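Local coordinates for protein flavoenzyme PA4991 (Pseudomonas aeruginosa PAO1, PDB 5EZ7) that probably functions as an FAD-dependent oxidoreductase of the DAO family, with one FAD per monomer and a physiological substrate that is still unknown, at residues H101-P106 against Y148-I153; P136-K141 against K298-I303; Q221-R226 against A321-L326; P328-L333 against A354-A359. One frame throughout, in Å; residues are numbered along the deposited sequence.

How the contacts relate
The four contacts fall into two touching pairs, one in each half of the molecule. Contacts 1 and 2, with centres 16 Å apart, meet through Trp-104, whose ring packs on Leu-138, Leu-299 and Leu-300. Contacts 3 and 4, with centres 15 Å apart, meet through Phe-332, which packs against Pro-222, Asn-324 and Leu-326. Between the pairs the separation is large: contacts 2 and 3 have centres 42 Å apart. Contacts 1 and 3 nevertheless reach the same mixed sheet. The bound FAD lies between: the side chain of His-101 is about 7 Å from it, and those of Met-224 and Ala-331 each about 9 Å.

Contact 1. Residues H101-P106 against Y148-I153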
loop_
_atom_site.group_PDB
_atom_site.type_symbol
_atom_site.label_atom_id
_atom_site.label_comp_id
_atom_site.label_asym_id
_atom_site.label_seq_id
_atom_site.Cartn_x
_atom_site.Cartn_y
_atom_site.Cartn_z
ATOM N N HIS A 101 -2.113 5.211 16.011
ATOM C CA HIS A 101 -0.675 5.076 15.919
ATOM C C HIS A 101 -0.134 6.162 16.831
ATOM O O HIS A 101 -0.780 7.176 17.010
ATOM C CB HIS A 101 -0.230 5.272 14.481
ATOM C CG HIS A 101 1.230 5.084 14.288
ATOM N ND1 HIS A 101 1.809 3.838 14.178
ATOM C CD2 HIS A 101 2.245 5.979 14.208
ATOM C CE1 HIS A 101 3.113 3.969 14.026
ATOM N NE2 HIS A 101 3.403 5.257 14.026
ATOM N N TYR A 102 1.031 5.939 17.431
ATOM C CA TYR A 102 1.568 6.841 18.493
ATOM C C TYR A 102 2.943 7.413 18.136
ATOM O O TYR A 102 3.655 6.843 17.285
ATOM C CB TYR A 102 1.676 6.094 19.825
ATOM C CG TYR A 102 0.341 5.699 20.415
ATOM C CD1 TYR A 102 -0.410 4.655 19.872
ATOM C CD2 TYR A 102 -0.175 6.362 21.530
ATOM C CE1 TYR A 102 -1.639 4.295 20.404
ATOM C CE2 TYR A 102 -1.397 5.999 22.080
ATOM C CZ TYR A 102 -2.122 4.965 21.526
ATOM O OH TYR A 102 -3.333 4.614 22.084
ATOM N N LEU A 103 3.272 8.563 18.739
ATOM C CA LEU A 103 4.646 9.087 18.768
ATOM C C LEU A 103 5.173 8.778 20.140
ATOM O O LEU A 103 4.429 8.790 21.116
ATOM C CB LEU A 103 4.751 10.608 18.538
ATOM C CG LEU A 103 4.081 11.238 17.329
ATOM C CD1 LEU A 103 4.303 12.745 17.315
ATOM C CD2 LEU A 103 4.551 10.600 16.021
ATOM N N TRP A 104 6.473 8.580 20.202
ATOM C CA TRP A 104 7.140 8.019 21.362
ATOM C C TRP A 104 8.485 8.733 21.517
ATOM O O TRP A 104 9.367 8.598 20.671
ATOM C CB TRP A 104 7.242 6.522 21.119
ATOM C CG TRP A 104 8.103 5.722 21.982
ATOM C CD1 TRP A 104 8.522 5.991 23.258
ATOM C CD2 TRP A 104 8.626 4.438 21.640
ATOM N NE1 TRP A 104 9.305 4.952 23.704
ATOM C CE2 TRP A 104 9.362 3.981 22.733
ATOM C CE3 TRP A 104 8.568 3.647 20.484
ATOM C CZ2 TRP A 104 10.028 2.771 22.713
ATOM C CZ3 TRP A 104 9.233 2.438 20.467
ATOM C CH2 TRP A 104 9.952 2.014 21.570
ATOM N N SER A 105 8.585 9.529 22.585
ATOM C CA SER A 105 9.655 10.521 22.786
ATOM C C SER A 105 10.449 10.180 24.051
ATOM O O SER A 105 9.991 9.355 24.855
ATOM C CB SER A 105 9.055 11.939 22.917
ATOM O OG SER A 105 8.803 12.543 21.648
ATOM N N PRO A 106 11.652 10.787 24.220
ATOM C CA PRO A 106 12.367 10.619 25.491
ATOM C C PRO A 106 12.321 11.894 26.350
ATOM O O PRO A 106 11.450 12.747 26.144
ATOM C CB PRO A 106 13.802 10.292 25.032
ATOM C CG PRO A 106 13.898 10.795 23.603
ATOM C CD PRO A 106 12.558 11.385 23.219
ATOM N N TYR A 148 2.372 10.032 22.665
ATOM C CA TYR A 148 1.307 10.886 22.143
ATOM C C TYR A 148 0.459 10.106 21.130
ATOM O O TYR A 148 0.980 9.584 20.159
ATOM C CB TYR A 148 1.906 12.131 21.480
ATOM C CG TYR A 148 2.804 12.982 22.358
ATOM C CD1 TYR A 148 4.101 12.579 22.661
ATOM C CD2 TYR A 148 2.369 14.211 22.865
ATOM C CE1 TYR A 148 4.937 13.357 23.453
ATOM C CE2 TYR A 148 3.197 15.002 23.667
ATOM C CZ TYR A 148 4.488 14.570 23.958
ATOM O OH TYR A 148 5.331 15.339 24.761
ATOM N N ARG A 149 -0.839 10.025 21.387
ATOM C CA ARG A 149 -1.822 9.348 20.527
ATOM C C ARG A 149 -2.195 10.210 19.277
ATOM O O ARG A 149 -2.552 11.382 19.420
ATOM C CB ARG A 149 -3.096 9.037 21.358
ATOM C CG ARG A 149 -4.224 8.367 20.581
ATOM C CD ARG A 149 -5.510 8.105 21.370
ATOM N NE ARG A 149 -6.189 6.948 20.760
ATOM C CZ ARG A 149 -7.509 6.746 20.636
ATOM N NH1 ARG A 149 -8.404 7.608 21.121
ATOM N NH2 ARG A 149 -7.947 5.635 20.017
ATOM N N LEU A 150 -2.123 9.639 18.073
ATOM C CA LEU A 150 -2.480 10.370 16.845
ATOM C C LEU A 150 -3.814 9.888 16.313
ATOM O O LEU A 150 -4.307 8.820 16.706
ATOM C CB LEU A 150 -1.415 10.190 15.766
ATOM C CG LEU A 150 0.014 10.559 16.180
ATOM C CD1 LEU A 150 1.031 10.039 15.183
ATOM C CD2 LEU A 150 0.167 12.059 16.355
ATOM N N THR A 151 -4.377 10.684 15.405
ATOM C CA THR A 151 -5.598 10.332 14.658
ATOM C C THR A 151 -5.317 9.287 13.604
ATOM O O THR A 151 -6.238 8.685 13.088
ATOM C CB THR A 151 -6.223 11.551 13.912
ATOM O OG1 THR A 151 -5.282 12.084 12.952
ATOM C CG2 THR A 151 -6.666 12.642 14.913
ATOM N N GLU A 152 -4.050 9.121 13.254
ATOM C CA GLU A 152 -3.615 8.084 12.335
ATOM C C GLU A 152 -4.089 6.685 12.773
ATOM O O GLU A 152 -4.267 6.433 13.940
ATOM C CB GLU A 152 -2.086 8.126 12.198
ATOM C CG GLU A 152 -1.509 9.447 11.668
ATOM C CD GLU A 152 0.007 9.392 11.397
ATOM O OE1 GLU A 152 0.554 10.423 10.885
ATOM O OE2 GLU A 152 0.643 8.329 11.662
ATOM N N ILE A 153 -4.300 5.803 11.809
ATOM C CA ILE A 153 -4.956 4.512 12.012
ATOM C C ILE A 153 -4.007 3.483 11.485
ATOM O O ILE A 153 -3.251 3.788 10.537
ATOM C CB ILE A 153 -6.183 4.303 11.090
ATOM C CG1 ILE A 153 -7.085 5.512 10.995
ATOM C CG2 ILE A 153 -7.028 3.126 11.551
ATOM C CD1 ILE A 153 -7.963 5.461 9.749
#
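Tyr-102 and Arg-149 form the non-hydrogen-bonded pair of this antiparallel contact, and their side chains run across each other on one face of the sheet. CE2 of the Tyr-102 ring lies 3.6 Å from CB of Arg-149, and the ring and guanidinium planes are 33° apart. Because CG of Arg-149 is anti to its backbone N (chi1 178°) and the chain runs on extended to NE, its methylenes follow the tyrosine ring outward to the hydroxyl. The other face carries Leu-103 and Tyr-148; just beyond the pair, Leu-150 meets Leu-103 almost perpendicularly, with CD2 of Leu-103 3.7 Å from CD1 of Leu-150. Beneath these side chains, Leu-103 and Tyr-148 exchange two nearly straight backbone bonds, N of Leu-103 to O of Tyr-148 and N of Tyr-148 to O of Leu-103, both 2.9 Å.

Past the paired residues, N of Leu-150 donates to O of His-101 at 3.0 Å. The imidazole of His-101 and the carboxylate of Glu-152 run alongside each other, CD2 of His-101 3.8 Å from OE2 of Glu-152, with planes 23° apart. OE1 of Glu-152 is held by Gly-55 N, whereas OE2 is buried with no polar partner in the model. Both side chains touch Ile-52, an FAD-binding residue. The arrangement is a short antiparallel ladder in the large mixed sheet, with its His-101 end beside the flavin site.

Contact 2. Residues P136-K141 against K298-I303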
loop_
_atom_site.group_PDB
_atom_site.type_symbol
_atom_site.label_atom_id
_atom_site.label_comp_id
_atom_site.label_asym_id
_atom_site.label_seq_id
_atom_site.Cartn_x
_atom_site.Cartn_y
_atom_site.Cartn_z
ATOM N N PRO A 136 -0.023 -1.208 25.218
ATOM C CA PRO A 136 0.387 -2.307 26.107
ATOM C C PRO A 136 1.907 -2.454 26.325
ATOM O O PRO A 136 2.357 -2.632 27.458
ATOM C CB PRO A 136 -0.187 -3.537 25.391
ATOM C CG PRO A 136 -1.456 -3.028 24.787
ATOM C CD PRO A 136 -1.108 -1.644 24.300
ATOM N N ALA A 137 2.673 -2.331 25.241
ATOM C CA ALA A 137 4.131 -2.443 25.276
ATOM C C ALA A 137 4.859 -1.302 26.029
ATOM O O ALA A 137 6.057 -1.416 26.287
ATOM C CB ALA A 137 4.672 -2.566 23.851
ATOM N N LEU A 138 4.156 -0.208 26.336
ATOM C CA LEU A 138 4.704 0.910 27.102
ATOM C C LEU A 138 4.063 1.109 28.498
ATOM O O LEU A 138 4.284 2.143 29.137
ATOM C CB LEU A 138 4.520 2.182 26.273
ATOM C CG LEU A 138 5.133 2.221 24.889
ATOM C CD1 LEU A 138 4.790 3.539 24.262
ATOM C CD2 LEU A 138 6.638 2.075 24.957
ATOM N N ARG A 139 3.276 0.134 28.958
ATOM C CA ARG A 139 2.639 0.225 30.273
ATOM C C ARG A 139 3.580 -0.009 31.423
ATOM O O ARG A 139 3.288 0.418 32.515
ATOM C CB ARG A 139 1.417 -0.690 30.386
ATOM C CG ARG A 139 0.132 0.003 29.953
ATOM C CD ARG A 139 -0.982 -0.977 29.625
ATOM N NE ARG A 139 -1.922 -0.401 28.659
ATOM C CZ ARG A 139 -2.831 -1.082 27.966
ATOM N NH1 ARG A 139 -2.959 -2.397 28.096
ATOM N NH2 ARG A 139 -3.622 -0.437 27.116
ATOM N N ASP A 140 4.705 -0.658 31.173
ATOM C CA ASP A 140 5.728 -0.940 32.183
ATOM C C ASP A 140 6.162 0.286 33.004
ATOM O O ASP A 140 6.152 1.415 32.504
ATOM C CB ASP A 140 6.970 -1.556 31.507
ATOM C CG ASP A 140 7.867 -2.303 32.491
ATOM O OD1 ASP A 140 7.542 -3.479 32.784
ATOM O OD2 ASP A 140 8.863 -1.710 32.968
ATOM N N LYS A 141 6.565 0.044 34.249
ATOM C CA LYS A 141 7.024 1.103 35.168
ATOM C C LYS A 141 8.373 1.698 34.753
ATOM O O LYS A 141 8.681 2.849 35.082
ATOM C CB LYS A 141 7.149 0.557 36.597
ATOM C CG LYS A 141 5.912 -0.171 37.102
ATOM C CD LYS A 141 5.809 -0.166 38.619
ATOM C CE LYS A 141 5.255 1.158 39.148
ATOM N NZ LYS A 141 3.818 1.380 38.820
ATOM N N LYS A 298 17.423 -1.331 24.240
ATOM C CA LYS A 298 17.401 0.025 24.796
ATOM C C LYS A 298 16.018 0.593 25.006
ATOM O O LYS A 298 15.766 1.231 26.025
ATOM C CB LYS A 298 18.153 1.016 23.919
ATOM C CG LYS A 298 19.636 0.760 23.866
ATOM C CD LYS A 298 20.406 2.044 23.615
ATOM C CE LYS A 298 21.622 1.774 22.741
ATOM N NZ LYS A 298 22.348 3.056 22.521
ATOM N N LEU A 299 15.152 0.416 24.020
ATOM C CA LEU A 299 13.889 1.095 23.982
ATOM C C LEU A 299 12.785 0.362 24.721
ATOM O O LEU A 299 11.905 1.010 25.258
ATOM C CB LEU A 299 13.472 1.320 22.508
ATOM C CG LEU A 299 14.458 2.168 21.680
ATOM C CD1 LEU A 299 13.940 2.332 20.250
ATOM C CD2 LEU A 299 14.742 3.535 22.281
ATOM N N LEU A 300 12.810 -0.979 24.685
ATOM C CA LEU A 300 11.790 -1.851 25.281
ATOM C C LEU A 300 12.445 -3.006 26.081
ATOM O O LEU A 300 12.163 -4.164 25.882
ATOM C CB LEU A 300 10.907 -2.413 24.170
ATOM C CG LEU A 300 10.077 -1.363 23.423
ATOM C CD1 LEU A 300 9.551 -1.899 22.105
ATOM C CD2 LEU A 300 8.925 -0.879 24.268
ATOM N N PRO A 301 13.332 -2.687 27.011
ATOM C CA PRO A 301 14.022 -3.760 27.762
ATOM C C PRO A 301 13.131 -4.733 28.596
ATOM O O PRO A 301 13.568 -5.814 28.922
ATOM C CB PRO A 301 14.936 -2.989 28.701
ATOM C CG PRO A 301 14.304 -1.632 28.825
ATOM C CD PRO A 301 13.620 -1.346 27.548
ATOM N N TRP A 302 11.897 -4.349 28.901
ATOM C CA TRP A 302 10.982 -5.163 29.710
ATOM C C TRP A 302 10.350 -6.315 28.915
ATOM O O TRP A 302 9.635 -7.112 29.494
ATOM C CB TRP A 302 9.897 -4.288 30.388
ATOM C CG TRP A 302 9.250 -3.275 29.490
ATOM C CD1 TRP A 302 8.115 -3.445 28.724
ATOM C CD2 TRP A 302 9.720 -1.955 29.205
ATOM N NE1 TRP A 302 7.846 -2.303 28.017
ATOM C CE2 TRP A 302 8.805 -1.369 28.293
ATOM C CE3 TRP A 302 10.810 -1.201 29.645
ATOM C CZ2 TRP A 302 8.953 -0.063 27.808
ATOM C CZ3 TRP A 302 10.968 0.105 29.145
ATOM C CH2 TRP A 302 10.046 0.656 28.239
ATOM N N ILE A 303 10.577 -6.368 27.602
ATOM C CA ILE A 303 10.133 -7.470 26.737
ATOM C C ILE A 303 11.295 -8.424 26.382
ATOM O O ILE A 303 12.163 -8.073 25.579
ATOM C CB ILE A 303 9.527 -6.909 25.413
ATOM C CG1 ILE A 303 8.371 -5.921 25.669
ATOM C CG2 ILE A 303 8.989 -8.039 24.525
ATOM C CD1 ILE A 303 7.154 -6.487 26.373
#
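Trp-302 holds CG between its own backbone N and carbonyl carbon (chi1 46°), while Asp-140 swings its carboxylate to the side remote from its backbone N; these two rotations bring carboxylate and indole into a stack. The planes are 1° apart, and the two side chains reach past one another from opposing segments. CG of Asp-140 rests 3.4 Å from CG of Trp-302. The methylene makes the more central contact: CB of Asp-140 stands 3.4 Å from the centroid of the five-membered ring, 6° off its normal, a CH-pi interaction over the face. Leu-300 CA, of the ring's own segment, lies over the rim of the opposite face.

The indole edge is fixed separately. NE1 of Trp-302 donates to O of Ala-137 at 2.6 Å in a nearly straight bond, with the acceptor in the ring plane. The bond in the plane and the stack over one face should limit tilt and rotation of the ring. A type I turn from Leu-300 to Ile-303 presents it, while OD2 of Asp-140 accepts from Gly-142 N, which helps to set the carboxylate. Beside the polar edge, CD2 of Leu-138 packs 3.8 Å from CD2 of Leu-300.

The contact joins the loop between strands 127-129 and 146-149 to the C-terminal end of helix 285-299. Trp-104 of strand 102-105 packs against both leucines, and Trp-269 of strand 267-272 adjoins Leu-300 and Ile-303.

Contact 3. Residues Q221-R226 against A321-L326; sequences QPAMQR and AQSNLL
Ala-223 O receives two donors from the turn at Ala-321 to Asn-324, and this carbonyl is the centre of the contact. N of Ala-321 reaches it at 2.9 Å in an almost straight bond (172°), coming from above the carbonyl plane. ND2 of Asn-324 reaches it at 3.0 Å, with the oxygen lying in the plane of the asparagine amide. Around this polar point, the methyls of Ala-223 and Ala-321 are 3.9 Å apart (CB to CB), and OD1 of Asn-324 lies against CB of Pro-222 at 3.3 Å.

The next shell explains the pose of Asn-324. A chi1 of -56° sets its amide opposite its own carbonyl carbon and back over the turn, where ND2 also donates to O of Ala-321 at 2.8 Å. That same oxygen accepts from N of Asn-324 and closes a type I turn. A single amide nitrogen thus ties the turn to itself and to the neighbouring segment. At Gln-225, whose side chain is extended, NE2 donates to OE1 of Glu-319.

Farther out, the contact occupies the surface where strand 224-236 begins and strand 309-320 ends, two neighbours in the large mixed sheet. Pro-222, preceded by a cis peptide bond, packs against the FAD-binding part, touching Leu-214 of helix 210-216, Phe-332 and Ala-334 of strand 332-336, and Val-341 and Trp-343 of strand 339-343.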
loop_
_atom_site.group_PDB
_atom_site.type_symbol
_atom_site.label_atom_id
_atom_site.label_comp_id
_atom_site.label_asym_id
_atom_site.label_seq_id
_atom_site.Cartn_x
_atom_site.Cartn_y
_atom_site.Cartn_z
ATOM N N GLN A 221 8.796 8.306 -20.251
ATOM C CA GLN A 221 8.153 9.138 -19.244
ATOM C C GLN A 221 6.809 8.572 -18.863
ATOM O O GLN A 221 6.167 7.898 -19.681
ATOM C CB GLN A 221 7.978 10.567 -19.773
ATOM C CG GLN A 221 9.298 11.273 -19.980
ATOM C CD GLN A 221 10.229 11.023 -18.803
ATOM O OE1 GLN A 221 11.360 10.593 -18.980
ATOM N NE2 GLN A 221 9.749 11.280 -17.589
ATOM N N PRO A 222 6.382 8.776 -17.621
ATOM C CA PRO A 222 7.204 9.309 -16.497
ATOM C C PRO A 222 8.249 8.324 -15.948
ATOM O O PRO A 222 7.966 7.131 -15.832
ATOM C CB PRO A 222 6.167 9.574 -15.427
ATOM C CG PRO A 222 5.074 8.555 -15.694
ATOM C CD PRO A 222 5.068 8.278 -17.176
ATOM N N ALA A 223 9.423 8.835 -15.556
ATOM C CA ALA A 223 10.528 8.007 -15.067
ATOM C C ALA A 223 10.245 7.613 -13.629
ATOM O O ALA A 223 9.537 8.322 -12.927
ATOM C CB ALA A 223 11.859 8.727 -15.187
ATOM N N MET A 224 10.818 6.493 -13.205
ATOM C CA MET A 224 10.550 5.900 -11.919
ATOM C C MET A 224 11.843 5.808 -11.164
ATOM O O MET A 224 12.895 5.631 -11.798
ATOM C CB MET A 224 10.016 4.484 -12.126
ATOM C CG MET A 224 9.405 3.874 -10.869
ATOM S SD MET A 224 8.717 2.249 -11.231
ATOM C CE MET A 224 10.246 1.295 -11.263
ATOM N N GLN A 225 11.772 5.902 -9.830
ATOM C CA GLN A 225 12.924 5.579 -8.972
ATOM C C GLN A 225 12.536 4.453 -8.017
ATOM O O GLN A 225 11.367 4.206 -7.777
ATOM C CB GLN A 225 13.466 6.796 -8.186
ATOM C CG GLN A 225 12.464 7.411 -7.187
ATOM C CD GLN A 225 13.042 8.538 -6.329
ATOM O OE1 GLN A 225 14.164 8.894 -6.494
ATOM N NE2 GLN A 225 12.268 9.064 -5.393
ATOM N N ARG A 226 13.547 3.789 -7.482
ATOM C CA ARG A 226 13.407 2.659 -6.565
ATOM C C ARG A 226 14.203 3.007 -5.310
ATOM O O ARG A 226 15.378 3.252 -5.396
ATOM C CB ARG A 226 13.961 1.396 -7.224
ATOM C CG ARG A 226 13.056 0.755 -8.279
ATOM C CD ARG A 226 13.628 -0.565 -8.786
ATOM N NE ARG A 226 13.452 -0.665 -10.222
ATOM C CZ ARG A 226 12.668 -1.520 -10.872
ATOM N NH1 ARG A 226 11.984 -2.444 -10.233
ATOM N NH2 ARG A 226 12.579 -1.448 -12.201
ATOM N N ALA A 321 10.152 9.461 -10.343
ATOM C CA ALA A 321 11.474 10.097 -10.246
ATOM C C ALA A 321 11.283 11.563 -9.924
ATOM O O ALA A 321 10.287 12.175 -10.352
ATOM C CB ALA A 321 12.237 9.959 -11.557
ATOM N N GLN A 322 12.248 12.134 -9.219
ATOM C CA GLN A 322 12.267 13.568 -8.938
ATOM C C GLN A 322 12.325 14.426 -10.185
ATOM O O GLN A 322 12.062 15.626 -10.118
ATOM C CB GLN A 322 13.463 13.968 -8.044
ATOM C CG GLN A 322 13.570 13.227 -6.693
ATOM C CD GLN A 322 12.300 13.254 -5.825
ATOM O OE1 GLN A 322 11.577 14.236 -5.750
ATOM N NE2 GLN A 322 12.054 12.168 -5.155
ATOM N N SER A 323 12.695 13.841 -11.316
ATOM C CA SER A 323 12.687 14.570 -12.586
ATOM C C SER A 323 11.253 14.890 -13.145
ATOM O O SER A 323 11.128 15.730 -14.021
ATOM C CB SER A 323 13.544 13.821 -13.607
ATOM O OG SER A 323 12.890 12.637 -14.015
ATOM N N ASN A 324 10.206 14.262 -12.605
ATOM C CA ASN A 324 8.799 14.612 -12.922
ATOM C C ASN A 324 8.241 15.848 -12.196
ATOM O O ASN A 324 8.720 16.228 -11.144
ATOM C CB ASN A 324 7.843 13.448 -12.571
ATOM C CG ASN A 324 8.221 12.173 -13.254
ATOM O OD1 ASN A 324 8.117 12.072 -14.462
ATOM N ND2 ASN A 324 8.716 11.217 -12.508
ATOM N N LEU A 325 7.158 16.408 -12.738
ATOM C CA LEU A 325 6.400 17.476 -12.074
ATOM C C LEU A 325 5.551 16.919 -10.915
ATOM O O LEU A 325 4.457 16.456 -11.143
ATOM C CB LEU A 325 5.550 18.228 -13.117
ATOM C CG LEU A 325 4.844 19.530 -12.734
ATOM C CD1 LEU A 325 5.776 20.467 -12.001
ATOM C CD2 LEU A 325 4.299 20.250 -13.962
ATOM N N LEU A 326 6.086 16.961 -9.692
ATOM C CA LEU A 326 5.457 16.403 -8.475
ATOM C C LEU A 326 4.982 17.473 -7.523
ATOM O O LEU A 326 5.586 18.534 -7.436
ATOM C CB LEU A 326 6.471 15.632 -7.603
ATOM C CG LEU A 326 6.851 14.181 -7.825
ATOM C CD1 LEU A 326 7.697 14.091 -9.055
ATOM C CD2 LEU A 326 7.649 13.646 -6.641
#

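Contact 4. Residues P328-L333 against A354-A359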
loop_
_atom_site.group_PDB
_atom_site.type_symbol
_atom_site.label_atom_id
_atom_site.label_comp_id
_atom_site.label_asym_id
_atom_site.label_seq_id
_atom_site.Cartn_x
_atom_site.Cartn_y
_atom_site.Cartn_z
ATOM N N PRO A 328 4.823 17.031 -3.426
ATOM C CA PRO A 328 5.269 15.991 -2.492
ATOM C C PRO A 328 4.247 15.102 -1.724
ATOM O O PRO A 328 4.230 13.875 -1.957
ATOM C CB PRO A 328 6.184 16.763 -1.547
ATOM C CG PRO A 328 6.838 17.736 -2.462
ATOM C CD PRO A 328 5.746 18.184 -3.410
ATOM N N ASP A 329 3.408 15.626 -0.826
ATOM C CA ASP A 329 2.534 14.685 -0.033
ATOM C C ASP A 329 1.254 14.345 -0.803
ATOM O O ASP A 329 0.149 14.452 -0.273
ATOM C CB ASP A 329 2.163 15.262 1.345
ATOM C CG ASP A 329 3.386 15.638 2.210
ATOM O OD1 ASP A 329 4.347 14.854 2.267
ATOM O OD2 ASP A 329 3.362 16.716 2.869
ATOM N N ASN A 330 1.426 13.962 -2.072
ATOM C CA ASN A 330 0.315 13.700 -3.028
ATOM C C ASN A 330 0.613 12.467 -3.838
ATOM O O ASN A 330 1.782 12.077 -4.004
ATOM C CB ASN A 330 0.107 14.846 -4.011
ATOM C CG ASN A 330 -0.280 16.136 -3.334
ATOM O OD1 ASN A 330 -1.460 16.474 -3.264
ATOM N ND2 ASN A 330 0.712 16.865 -2.824
ATOM N N ALA A 331 -0.443 11.839 -4.334
ATOM C CA ALA A 331 -0.290 10.800 -5.315
ATOM C C ALA A 331 0.259 11.473 -6.557
ATOM O O ALA A 331 0.146 12.682 -6.697
ATOM C CB ALA A 331 -1.640 10.160 -5.618
ATOM N N PHE A 332 0.897 10.695 -7.420
ATOM C CA PHE A 332 1.380 11.184 -8.722
ATOM C C PHE A 332 0.604 10.498 -9.887
ATOM O O PHE A 332 0.424 9.256 -9.911
ATOM C CB PHE A 332 2.891 10.930 -8.839
ATOM C CG PHE A 332 3.457 11.258 -10.192
ATOM C CD1 PHE A 332 3.406 10.336 -11.233
ATOM C CD2 PHE A 332 3.981 12.523 -10.454
ATOM C CE1 PHE A 332 3.900 10.679 -12.477
ATOM C CE2 PHE A 332 4.444 12.865 -11.719
ATOM C CZ PHE A 332 4.422 11.939 -12.719
ATOM N N LEU A 333 0.176 11.301 -10.849
ATOM C CA LEU A 333 -0.442 10.800 -12.060
ATOM C C LEU A 333 0.045 11.550 -13.271
ATOM O O LEU A 333 0.201 12.750 -13.218
ATOM C CB LEU A 333 -1.949 10.949 -11.971
ATOM C CG LEU A 333 -2.804 10.329 -13.088
ATOM C CD1 LEU A 333 -2.603 8.853 -13.251
ATOM C CD2 LEU A 333 -4.255 10.583 -12.759
ATOM N N ALA A 354 -6.892 7.602 -6.754
ATOM C CA ALA A 354 -8.242 7.508 -7.289
ATOM C C ALA A 354 -8.868 8.868 -7.658
ATOM O O ALA A 354 -9.340 9.023 -8.761
ATOM C CB ALA A 354 -9.150 6.707 -6.360
ATOM N N ASP A 355 -8.864 9.838 -6.753
ATOM C CA ASP A 355 -9.399 11.211 -7.056
ATOM C C ASP A 355 -8.751 11.825 -8.284
ATOM O O ASP A 355 -9.442 12.463 -9.065
ATOM C CB ASP A 355 -9.163 12.210 -5.917
ATOM C CG ASP A 355 -9.920 11.868 -4.636
ATOM O OD1 ASP A 355 -10.986 11.219 -4.698
ATOM O OD2 ASP A 355 -9.434 12.256 -3.537
ATOM N N ARG A 356 -7.436 11.633 -8.444
ATOM C CA ARG A 356 -6.709 12.246 -9.545
ATOM C C ARG A 356 -7.105 11.601 -10.850
ATOM O O ARG A 356 -7.285 12.309 -11.843
ATOM C CB ARG A 356 -5.203 12.263 -9.323
ATOM C CG ARG A 356 -4.765 13.466 -8.498
ATOM C CD ARG A 356 -3.612 13.151 -7.564
ATOM N NE ARG A 356 -3.249 14.315 -6.733
ATOM C CZ ARG A 356 -2.420 15.302 -7.107
ATOM N NH1 ARG A 356 -1.834 15.283 -8.307
ATOM N NH2 ARG A 356 -2.166 16.328 -6.282
ATOM N N VAL A 357 -7.304 10.281 -10.835
ATOM C CA VAL A 357 -7.797 9.590 -12.006
ATOM C C VAL A 357 -9.241 10.022 -12.327
ATOM O O VAL A 357 -9.552 10.304 -13.502
ATOM C CB VAL A 357 -7.689 8.063 -11.867
ATOM C CG1 VAL A 357 -8.438 7.348 -12.977
ATOM C CG2 VAL A 357 -6.224 7.616 -11.858
ATOM N N CYS A 358 -10.106 10.065 -11.306
ATOM C CA CYS A 358 -11.529 10.393 -11.523
ATOM C C CYS A 358 -11.708 11.833 -12.037
ATOM O O CYS A 358 -12.549 12.063 -12.900
ATOM C CB CYS A 358 -12.386 10.151 -10.269
ATOM S SG CYS A 358 -12.574 8.389 -9.891
ATOM N N ALA A 359 -10.883 12.771 -11.569
ATOM C CA ALA A 359 -10.925 14.142 -12.089
ATOM C C ALA A 359 -10.458 14.256 -13.547
ATOM O O ALA A 359 -10.904 15.138 -14.249
ATOM C CB ALA A 359 -10.130 15.097 -11.205
#
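A helix packed over one face of a Rossmann-type sheet, at its outermost strand 332-336, is the setting here: helix 350-364 meets the start of that strand, next to 339-343, in the FAD-binding part of the molecule. The contact is carried by Arg-356, Leu-333 and Val-357. With its side chain swung away from the backbone N (chi1 -173°), Leu-333 lays its methyls on the helix. There CD2 of Leu-333 lies 3.7 Å from CG2 of Val-357, the two side chains meeting at about a right angle, and 3.6 Å from the backbone carbon C of Arg-356.

Arg-356 reaches along segment 328-333 toward Asn-330, its chain bent at chi2. CD of Arg-356 passes 4.1 Å from CB of Ala-331, and the guanidinium turns one face to the carbonyl of Ala-331, whose O sits 3.5 Å above its plane. At the far end NH2 of Arg-356 makes a weak hydrogen bond of 3.1 Å to OD1 of Asn-330, with the amide and guanidinium planes 59° apart.

The stronger hold on Arg-356 comes from Asp-352, one helical turn earlier, which forms a salt bridge with NE; the same carboxylate oxygen also accepts from N of Ala-331. Asp-352 therefore links strand and arginine at once, and its negative charge would probably offset the positive charge of the guanidinium, whose polar contacts with segment 328-333 are to neutral oxygens, of Asn-330 and Ala-331.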